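Side-chain contacts in metallo-beta-lactamase family protein (Staphylococcus aureus, PDB 3R2U), which binds an iron(III) ion in a metallo-beta-lactamase fold, carries a rhodanese-like domain in its sequence, and is probably a metal-dependent hydrolase or related enzyme: residues 237-240 with 241-245; 255-258 with 259-263; 342-345 with 346-349. One frame throughout, in Å; residues are numbered along the deposited sequence.

Contact 1: 237-240 with 241-245; sequences LGYE and KQTNW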
ATOM      1  N   LEU A 237      -2.782  34.066 -18.699  1.00 19.83           N
ATOM      2  CA  LEU A 237      -2.320  34.728 -19.902  1.00 20.19           C
ATOM      3  C   LEU A 237      -1.637  36.052 -19.598  1.00 20.81           C
ATOM      4  O   LEU A 237      -0.571  36.349 -20.141  1.00 21.28           O
ATOM      5  CB  LEU A 237      -3.485  34.919 -20.889  1.00 20.27           C
ATOM      6  CG  LEU A 237      -3.165  35.619 -22.227  1.00 21.97           C
ATOM      7  CD1 LEU A 237      -1.992  34.958 -22.963  1.00 19.55           C
ATOM      8  CD2 LEU A 237      -4.409  35.678 -23.131  1.00 22.94           C
ATOM      9  N   GLY A 238      -2.240  36.839 -18.707  1.00 21.96           N
ATOM     10  CA  GLY A 238      -1.683  38.127 -18.344  1.00 21.82           C
ATOM     11  C   GLY A 238      -0.335  37.978 -17.669  1.00 20.64           C
ATOM     12  O   GLY A 238       0.534  38.819 -17.846  1.00 20.79           O
ATOM     13  N   TYR A 239      -0.160  36.907 -16.888  1.00 20.03           N
ATOM     14  CA  TYR A 239       1.111  36.696 -16.198  1.00 20.20           C
ATOM     15  C   TYR A 239       2.168  36.280 -17.215  1.00 20.82           C
ATOM     16  O   TYR A 239       3.305  36.731 -17.141  1.00 21.19           O
ATOM     17  CB  TYR A 239       1.014  35.679 -15.042  1.00 19.22           C
ATOM     18  CG  TYR A 239       2.295  35.624 -14.213  1.00 18.51           C
ATOM     19  CD1 TYR A 239       2.557  36.584 -13.237  1.00 17.51           C
ATOM     20  CD2 TYR A 239       3.242  34.630 -14.411  1.00 21.46           C
ATOM     21  CE1 TYR A 239       3.731  36.561 -12.491  1.00 19.82           C
ATOM     22  CE2 TYR A 239       4.435  34.600 -13.659  1.00 19.18           C
ATOM     23  CZ  TYR A 239       4.668  35.565 -12.703  1.00 21.39           C
ATOM     24  OH  TYR A 239       5.828  35.550 -11.945  1.00 22.86           O
ATOM     25  N   GLU A 240       1.787  35.431 -18.164  1.00 20.52           N
ATOM     26  CA  GLU A 240       2.716  35.022 -19.195  1.00 21.28           C
ATOM     27  C   GLU A 240       3.103  36.211 -20.080  1.00 22.55           C
ATOM     28  O   GLU A 240       4.244  36.323 -20.494  1.00 22.36           O
ATOM     29  CB  GLU A 240       2.155  33.864 -20.017  1.00 21.93           C
ATOM     30  CG  GLU A 240       1.993  32.588 -19.206  1.00 23.15           C
ATOM     31  CD  GLU A 240       3.298  32.114 -18.591  1.00 26.33           C
ATOM     32  OE1 GLU A 240       4.246  31.849 -19.362  1.00 25.41           O
ATOM     33  OE2 GLU A 240       3.366  31.996 -17.337  1.00 23.80           O
ATOM     34  N   LYS A 241       2.168  37.127 -20.340  1.00 23.39           N
ATOM     35  CA  LYS A 241       2.506  38.307 -21.127  1.00 23.55           C
ATOM     36  C   LYS A 241       3.586  39.141 -20.432  1.00 23.66           C
ATOM     37  O   LYS A 241       4.424  39.744 -21.094  1.00 23.77           O
ATOM     38  CB  LYS A 241       1.276  39.166 -21.411  1.00 24.11           C
ATOM     39  CG  LYS A 241       0.291  38.527 -22.394  1.00 25.18           C
ATOM     40  CD  LYS A 241      -0.851  39.489 -22.724  1.00 27.25           C
ATOM     41  CE  LYS A 241      -1.746  38.988 -23.846  1.00 25.61           C
ATOM     42  NZ  LYS A 241      -2.927  39.875 -24.018  1.00 24.45           N
ATOM     43  N   GLN A 242       3.585  39.157 -19.102  1.00 23.66           N
ATOM     44  CA  GLN A 242       4.588  39.899 -18.347  1.00 23.90           C
ATOM     45  C   GLN A 242       5.933  39.193 -18.225  1.00 24.99           C
ATOM     46  O   GLN A 242       6.961  39.848 -18.167  1.00 25.82           O
ATOM     47  CB  GLN A 242       4.111  40.123 -16.898  1.00 24.53           C
ATOM     48  CG  GLN A 242       2.875  40.969 -16.746  1.00 23.44           C
ATOM     49  CD  GLN A 242       3.122  42.425 -17.015  1.00 28.72           C
ATOM     50  OE1 GLN A 242       4.183  42.961 -16.688  1.00 29.08           O
ATOM     51  NE2 GLN A 242       2.125  43.093 -17.590  1.00 29.49           N
ATOM     52  N   THR A 243       5.932  37.867 -18.153  1.00 24.76           N
ATOM     53  CA  THR A 243       7.158  37.134 -17.820  1.00 25.14           C
ATOM     54  C   THR A 243       7.691  36.119 -18.848  1.00 25.57           C
ATOM     55  O   THR A 243       8.845  35.728 -18.770  1.00 28.03           O
ATOM     56  CB  THR A 243       6.947  36.364 -16.490  1.00 24.80           C
ATOM     57  OG1 THR A 243       5.869  35.432 -16.646  1.00 24.08           O
ATOM     58  CG2 THR A 243       6.625  37.336 -15.330  1.00 22.51           C
ATOM     59  N   ASN A 244       6.847  35.677 -19.768  1.00 24.41           N
ATOM     60  CA  ASN A 244       7.218  34.697 -20.805  1.00 24.61           C
ATOM     61  C   ASN A 244       7.769  35.429 -22.028  1.00 25.91           C
ATOM     62  O   ASN A 244       7.035  36.183 -22.676  1.00 26.98           O
ATOM     63  CB  ASN A 244       5.973  33.886 -21.154  1.00 22.95           C
ATOM     64  CG  ASN A 244       6.236  32.714 -22.099  1.00 24.09           C
ATOM     65  OD1 ASN A 244       7.091  32.764 -22.992  1.00 24.25           O
ATOM     66  ND2 ASN A 244       5.441  31.661 -21.929  1.00 21.14           N
ATOM     67  N   TRP A 245       9.050  35.198 -22.350  1.00 26.64           N
ATOM     68  CA  TRP A 245       9.738  35.903 -23.468  1.00 27.96           C
ATOM     69  C   TRP A 245       8.971  35.888 -24.791  1.00 26.49           C
ATOM     70  O   TRP A 245       9.006  36.846 -25.542  1.00 25.73           O
ATOM     71  CB  TRP A 245      11.129  35.310 -23.729  1.00 28.27           C
ATOM     72  CG  TRP A 245      11.075  33.970 -24.381  1.00 28.61           C
ATOM     73  CD1 TRP A 245      10.987  32.761 -23.764  1.00 28.81           C
ATOM     74  CD2 TRP A 245      11.050  33.703 -25.790  1.00 29.97           C
ATOM     75  NE1 TRP A 245      10.923  31.755 -24.693  1.00 29.22           N
ATOM     76  CE2 TRP A 245      10.966  32.306 -25.947  1.00 31.62           C
ATOM     77  CE3 TRP A 245      11.093  34.510 -26.932  1.00 32.34           C
ATOM     78  CZ2 TRP A 245      10.931  31.697 -27.200  1.00 29.59           C
ATOM     79  CZ3 TRP A 245      11.057  33.904 -28.182  1.00 32.82           C
ATOM     80  CH2 TRP A 245      10.978  32.512 -28.304  1.00 33.22           C
TER
HETATM   81  O   HOH W   1      -0.221  41.331 -18.540  1.00 15.38           O
HETATM   82  O   HOH W   2       5.771  32.441 -16.292  1.00 21.31           O

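Contact 2: 255-258 with 259-263; sequences FIDK and LISDQ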
ATOM      1  N   PHE A 255      12.432  36.171 -33.016  1.00 35.61           N
ATOM      2  CA  PHE A 255      11.612  35.153 -32.382  1.00 33.91           C
ATOM      3  C   PHE A 255      12.006  33.781 -32.902  1.00 34.99           C
ATOM      4  O   PHE A 255      12.293  32.873 -32.119  1.00 33.30           O
ATOM      5  CB  PHE A 255      10.142  35.432 -32.696  1.00 33.90           C
ATOM      6  CG  PHE A 255       9.190  34.471 -32.070  1.00 31.18           C
ATOM      7  CD1 PHE A 255       8.847  33.295 -32.720  1.00 31.51           C
ATOM      8  CD2 PHE A 255       8.599  34.759 -30.846  1.00 32.50           C
ATOM      9  CE1 PHE A 255       7.943  32.401 -32.141  1.00 31.55           C
ATOM     10  CE2 PHE A 255       7.693  33.869 -30.264  1.00 31.70           C
ATOM     11  CZ  PHE A 255       7.370  32.690 -30.921  1.00 30.46           C
ATOM     12  N   ILE A 256      12.020  33.648 -34.229  1.00 35.23           N
ATOM     13  CA  ILE A 256      12.379  32.403 -34.876  1.00 37.22           C
ATOM     14  C   ILE A 256      13.754  31.947 -34.423  1.00 39.08           C
ATOM     15  O   ILE A 256      13.921  30.799 -34.004  1.00 37.17           O
ATOM     16  CB  ILE A 256      12.397  32.542 -36.410  1.00 38.92           C
ATOM     17  CG1 ILE A 256      10.977  32.717 -36.941  1.00 37.67           C
ATOM     18  CG2 ILE A 256      13.051  31.306 -37.061  1.00 38.41           C
ATOM     19  CD1 ILE A 256      10.946  33.121 -38.409  1.00 39.72           C
ATOM     20  N   ASP A 257      14.736  32.846 -34.508  0.70 40.99           N
ATOM     21  CA  ASP A 257      16.104  32.526 -34.110  0.70 43.32           C
ATOM     22  C   ASP A 257      16.188  32.033 -32.673  0.70 42.66           C
ATOM     23  O   ASP A 257      16.820  31.014 -32.410  0.70 42.86           O
ATOM     24  CB  ASP A 257      17.035  33.733 -34.249  0.70 45.11           C
ATOM     25  CG  ASP A 257      18.475  33.399 -33.875  0.70 46.84           C
ATOM     26  OD1 ASP A 257      19.051  32.444 -34.445  0.70 47.04           O
ATOM     27  OD2 ASP A 257      19.038  34.103 -33.021  0.70 49.42           O
ATOM     28  N   LYS A 258      15.575  32.759 -31.743  1.00 41.95           N
ATOM     29  CA  LYS A 258      15.627  32.350 -30.343  1.00 43.17           C
ATOM     30  C   LYS A 258      14.911  31.017 -30.153  1.00 42.97           C
ATOM     31  O   LYS A 258      15.400  30.138 -29.444  1.00 44.00           O
ATOM     32  CB  LYS A 258      15.062  33.404 -29.394  1.00 43.23           C
ATOM     33  CG  LYS A 258      15.059  32.910 -27.919  1.00 46.05           C
ATOM     34  CD  LYS A 258      14.818  34.018 -26.900  1.00 48.86           C
ATOM     35  CE  LYS A 258      14.807  33.460 -25.471  1.00 50.03           C
ATOM     36  NZ  LYS A 258      14.763  34.554 -24.448  1.00 51.09           N
ATOM     37  N   LEU A 259      13.778  30.851 -30.828  1.00 42.52           N
ATOM     38  CA  LEU A 259      13.012  29.630 -30.706  1.00 41.77           C
ATOM     39  C   LEU A 259      13.823  28.408 -31.134  1.00 43.94           C
ATOM     40  O   LEU A 259      13.947  27.444 -30.377  1.00 44.11           O
ATOM     41  CB  LEU A 259      11.740  29.708 -31.557  1.00 40.39           C
ATOM     42  CG  LEU A 259      10.719  28.609 -31.270  1.00 38.57           C
ATOM     43  CD1 LEU A 259      10.176  28.789 -29.843  1.00 36.45           C
ATOM     44  CD2 LEU A 259       9.587  28.605 -32.281  1.00 32.25           C
ATOM     45  N   ILE A 260      14.419  28.470 -32.319  1.00 45.49           N
ATOM     46  CA  ILE A 260      15.080  27.300 -32.873  1.00 47.25           C
ATOM     47  C   ILE A 260      16.602  27.230 -32.794  1.00 49.70           C
ATOM     48  O   ILE A 260      17.193  26.323 -33.373  1.00 50.96           O
ATOM     49  CB  ILE A 260      14.625  27.081 -34.337  1.00 47.92           C
ATOM     50  CG1 ILE A 260      15.235  28.119 -35.279  1.00 50.00           C
ATOM     51  CG2 ILE A 260      13.101  27.093 -34.403  1.00 46.83           C
ATOM     52  CD1 ILE A 260      14.798  27.955 -36.712  1.00 51.59           C
ATOM     53  N   SER A 261      17.249  28.151 -32.089  1.00 50.96           N
ATOM     54  CA  SER A 261      18.704  28.101 -31.999  1.00 53.92           C
ATOM     55  C   SER A 261      19.202  27.467 -30.711  1.00 54.54           C
ATOM     56  O   SER A 261      18.606  27.623 -29.640  1.00 53.25           O
ATOM     57  CB  SER A 261      19.321  29.486 -32.169  1.00 55.28           C
ATOM     58  OG  SER A 261      19.072  29.965 -33.476  1.00 56.71           O
ATOM     59  N   ASP A 262      20.306  26.740 -30.852  1.00 57.33           N
ATOM     60  CA  ASP A 262      20.980  26.076 -29.742  1.00 59.14           C
ATOM     61  C   ASP A 262      20.022  25.349 -28.798  1.00 57.28           C
ATOM     62  O   ASP A 262      19.999  25.598 -27.585  1.00 57.14           O
ATOM     63  CB  ASP A 262      21.847  27.088 -28.985  1.00 60.92           C
ATOM     64  CG  ASP A 262      22.916  27.724 -29.874  1.00 65.24           C
ATOM     65  OD1 ASP A 262      23.517  28.732 -29.442  1.00 72.62           O
ATOM     66  OD2 ASP A 262      23.152  27.228 -31.000  1.00 66.85           O
ATOM     67  N   GLN A 263      19.214  24.465 -29.373  1.00 58.53           N
ATOM     68  CA  GLN A 263      18.296  23.651 -28.592  1.00 56.91           C
ATOM     69  C   GLN A 263      18.945  22.281 -28.507  1.00 54.97           C
ATOM     70  O   GLN A 263      19.519  21.807 -29.485  1.00 53.74           O
ATOM     71  CB  GLN A 263      16.922  23.562 -29.262  1.00 56.70           C
ATOM     72  CG  GLN A 263      16.233  24.912 -29.448  1.00 59.90           C
ATOM     73  CD  GLN A 263      15.867  25.589 -28.129  1.00 63.02           C
ATOM     74  OE1 GLN A 263      15.312  24.959 -27.224  1.00 64.39           O
ATOM     75  NE2 GLN A 263      16.141  26.889 -28.034  1.00 67.17           N
TER

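Contact 3: 342-345 with 346-349; sequences IGDY and HLVS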
ATOM      1  N   ILE A 342      17.484  -4.907 -13.309  1.00 18.67           N
ATOM      2  CA  ILE A 342      18.145  -5.361 -12.099  1.00 18.34           C
ATOM      3  C   ILE A 342      17.589  -4.576 -10.918  1.00 18.36           C
ATOM      4  O   ILE A 342      17.580  -3.333 -10.897  1.00 19.41           O
ATOM      5  CB  ILE A 342      19.676  -5.240 -12.175  1.00 19.82           C
ATOM      6  CG1 ILE A 342      20.221  -6.236 -13.207  1.00 22.67           C
ATOM      7  CG2 ILE A 342      20.309  -5.510 -10.769  1.00 18.18           C
ATOM      8  CD1 ILE A 342      21.658  -6.181 -13.401  1.00 28.22           C
ATOM      9  N   GLY A 343      17.086  -5.304  -9.938  1.00 19.21           N
ATOM     10  CA  GLY A 343      16.540  -4.695  -8.725  1.00 20.41           C
ATOM     11  C   GLY A 343      15.675  -5.693  -7.994  1.00 21.38           C
ATOM     12  O   GLY A 343      15.530  -6.834  -8.435  1.00 19.46           O
ATOM     13  N   ASP A 344      15.104  -5.275  -6.868  1.00 23.55           N
ATOM     14  CA  ASP A 344      14.193  -6.151  -6.136  1.00 24.43           C
ATOM     15  C   ASP A 344      12.829  -6.157  -6.844  1.00 24.37           C
ATOM     16  O   ASP A 344      12.491  -5.230  -7.585  1.00 23.37           O
ATOM     17  CB  ASP A 344      14.090  -5.733  -4.657  1.00 27.20           C
ATOM     18  CG  ASP A 344      13.450  -4.371  -4.473  1.00 29.12           C
ATOM     19  OD1 ASP A 344      14.196  -3.414  -4.191  1.00 40.59           O
ATOM     20  OD2 ASP A 344      12.217  -4.246  -4.660  1.00 30.59           O
ATOM     21  N   TYR A 345      12.048  -7.209  -6.589  1.00 25.05           N
ATOM     22  CA  TYR A 345      10.752  -7.431  -7.231  1.00 24.17           C
ATOM     23  C   TYR A 345       9.867  -6.194  -7.339  1.00 25.01           C
ATOM     24  O   TYR A 345       9.320  -5.913  -8.403  1.00 22.60           O
ATOM     25  CB  TYR A 345       9.974  -8.538  -6.501  1.00 24.93           C
ATOM     26  CG  TYR A 345       8.669  -8.916  -7.196  1.00 25.39           C
ATOM     27  CD1 TYR A 345       7.486  -8.214  -6.943  1.00 23.02           C
ATOM     28  CD2 TYR A 345       8.628  -9.970  -8.114  1.00 26.56           C
ATOM     29  CE1 TYR A 345       6.285  -8.556  -7.597  1.00 28.29           C
ATOM     30  CE2 TYR A 345       7.450 -10.316  -8.763  1.00 29.72           C
ATOM     31  CZ  TYR A 345       6.284  -9.615  -8.504  1.00 29.59           C
ATOM     32  OH  TYR A 345       5.139  -9.977  -9.164  1.00 29.55           O
ATOM     33  N   HIS A 346       9.739  -5.468  -6.236  1.00 25.47           N
ATOM     34  CA  HIS A 346       8.870  -4.301  -6.174  1.00 26.35           C
ATOM     35  C   HIS A 346       9.394  -3.130  -6.991  1.00 23.97           C
ATOM     36  O   HIS A 346       8.647  -2.484  -7.717  1.00 23.51           O
ATOM     37  CB  HIS A 346       8.652  -3.886  -4.701  1.00 28.18           C
ATOM     38  CG  HIS A 346       7.765  -2.693  -4.540  1.00 33.23           C
ATOM     39  ND1 HIS A 346       6.410  -2.732  -4.800  1.00 37.22           N
ATOM     40  CD2 HIS A 346       8.036  -1.429  -4.134  1.00 37.59           C
ATOM     41  CE1 HIS A 346       5.890  -1.539  -4.576  1.00 40.86           C
ATOM     42  NE2 HIS A 346       6.854  -0.731  -4.172  1.00 41.18           N
ATOM     43  N   LEU A 347      10.675  -2.835  -6.859  1.00 21.87           N
ATOM     44  CA  LEU A 347      11.265  -1.752  -7.628  1.00 21.49           C
ATOM     45  C   LEU A 347      11.170  -2.055  -9.145  1.00 19.95           C
ATOM     46  O   LEU A 347      10.924  -1.171  -9.944  1.00 19.03           O
ATOM     47  CB  LEU A 347      12.721  -1.573  -7.221  1.00 21.62           C
ATOM     48  CG  LEU A 347      13.570  -0.558  -7.975  1.00 22.51           C
ATOM     49  CD1 LEU A 347      13.013   0.828  -7.749  1.00 23.06           C
ATOM     50  CD2 LEU A 347      15.065  -0.633  -7.479  1.00 26.25           C
ATOM     51  N   VAL A 348      11.387  -3.314  -9.516  1.00 19.64           N
ATOM     52  CA  VAL A 348      11.273  -3.731 -10.905  1.00 19.56           C
ATOM     53  C   VAL A 348       9.813  -3.502 -11.409  1.00 20.09           C
ATOM     54  O   VAL A 348       9.601  -3.046 -12.526  1.00 17.35           O
ATOM     55  CB  VAL A 348      11.673  -5.200 -11.056  1.00 20.75           C
ATOM     56  CG1 VAL A 348      11.115  -5.801 -12.342  1.00 18.60           C
ATOM     57  CG2 VAL A 348      13.199  -5.344 -10.927  1.00 20.32           C
ATOM     58  N   SER A 349       8.825  -3.767 -10.565  1.00 19.62           N
ATOM     59  CA  SER A 349       7.443  -3.607 -10.993  1.00 21.22           C
ATOM     60  C   SER A 349       7.098  -2.122 -11.207  1.00 20.27           C
ATOM     61  O   SER A 349       6.364  -1.795 -12.125  1.00 19.54           O
ATOM     62  CB  SER A 349       6.474  -4.275 -10.003  1.00 22.27           C
ATOM     63  OG  SER A 349       6.410  -3.498  -8.824  1.00 28.90           O
TER
HETATM   64  O   HOH W   3      10.584  -6.264  -3.435  1.00 25.86           O

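Contact 1: 237-240 with 241-245
Glu240 and Asn244, one helical turn apart, show how a short helix can end on a side-chain bond as well as a backbone one. Asn244 is the first residue to leave helical geometry, yet its N still reaches Glu240 O at 2.8 Å. Its amide repeats the link through the side chains: ND2 gives a hydrogen bond to Glu240 OE1, also at 2.8 Å, meeting the oxygen nearly along its C-O axis. The carboxylate and amide planes stand 84° apart, so the two groups meet crosswise. The Glu240 chain is bent at chi2 (-58°), which turns the carboxylate along the helix toward Asn244. This buried carboxylate is well supplied: OE1 also pairs with Gly174 N, while OE2 pairs with Ser235 OG and, through a water, with Thr243 OG1, a setting likely to stabilise its negative charge.

Thr243 divides its labour. With chi1 at 61°, OG1 lies between the backbone N and the carbonyl carbon and turns back to donate to Tyr239 O at 2.9 Å, from above the carbonyl plane. Thr243 N reaches the same oxygen within that plane, giving it two donors. The methyl branch, CG2, lies over one face of the Tyr239 ring in a CH-pi contact, 4.0 Å from the ring centroid and displaced toward the rim. On another side of the helix, the extended Lys241 chain crosses Leu237, CE to CG 4.0 Å, before its NZ forms a salt bridge with Asp211.

Helix 237-243 directly follows edge strand 235-236. Leu237 faces the loop leading to strand 214-217, Glu240 and Asn244 hold the segment after strand 164-168, and Tyr239 packs on Met163 of the second subunit.

Contact 2: 255-258 with 259-263
The Phe255 ring takes the methyl CD2 of Leu259 obliquely, with CE1 the nearest ring atom at 4.1 Å, while two aromatic neighbours share its surroundings: Phe200 meets it edge-to-face and Trp245 with the ring planes at about 40°. The pair belongs to the last turns of helix 252-260 in the metallo-beta-lactamase fold, and illustrates the i to i+4 ladder by which such a helix presents a buried side. Phe255 and Leu259 lie side by side and point the same way.

A second apolar rung follows. Ile256 CG2 meets Ile260 CD1 at 3.8 Å, again side by side and pointing the same way. Here the torsion matters: in Ile260 a chi1 of 73° swings CG1 back toward the preceding turn, 3.2 Å from Ile256 O. Behind these side chains the backbone bonds Leu259 N to Phe255 O and Ile260 N to Ile256 O keep the rungs in step. Ile256 and Leu259 both rest on Ala196 of helix 191-206, and Lys258 extends to make a cation-pi contact with Trp245.

On the solvent side the helix gives out at Ser261, the first residue outside helical geometry. Its OG lies 2.7 Å from Asp257 O and equally close to Asp257 OD1, although the carboxylate half of this pairing is doubtful because Asp257 was modelled in two conformers. Beyond it the chain turns, and Gln263 folds back: bent at chi2, it brings NE2 to within 3.0 Å of Ser261 O in a hydrogen bond, with that oxygen lying off the plane of the Gln263 amide.

Contact 3: 342-345 with 346-349
Asp344 and Leu347 cross at about a right angle at the start of helix 345-356, where Asp344 acts as the N-cap. The helix forms the connection of a beta-alpha-beta crossover between the parallel strands 339-342 and 363-367, and the cap is a textbook answer to the question of what the first backbone N-H groups of a helix should bind. A chi1 of 66° folds the Asp344 side chain inward, so that its carboxylate hangs over the opening turn. OD2 accepts from Leu347 N at 3.0 Å in a nearly straight bond (169°), the donor arriving from above the carboxylate plane. A water bridges the same OD2 to His346 N, giving a second link between the cap and the first turn. The negative group beside the helix N terminus would also suit the helix dipole.

The main chain of the cap residue contributes too: Asp344 O receives Val348 N at 2.9 Å. Val348 CG2 lies 3.4 Å from that oxygen, and this methyl is also 3.7 Å from Gly343 O. It faces the loop that leaves strand 339-342, and the Val348 side chain also touches Val289. Leu347 packs on Leu302 and Tyr321. Tyr345 sets off away from the turn and packs on Ser60 of the third subunit.

One residue on, Ser349 N bonds to Tyr345 O, and Ser349 OG, turned back by a chi1 of 73°, donates to His346 O at 2.7 Å.

How the contacts relate
From the N terminus the three contacts follow in series; none nests within or crosses another. Contact 1 spans the short helix after edge strand 235-236 and ends as the chain leaves it. Contact 2 marks the end of the next helix, 252-260. These two touch through Trp245, whose ring leaves contact 1 to reach the side of helix 252-260, closing the intervening loop; together they join the second mixed sheet to helix 191-206. Contact 3 instead begins a helix, closing the short loop after strand 339-342 in the separate parallel sheet, its nearest atoms about 30 Å from contact 2. Two helix ends and one helix start thus mark two parts of the chain.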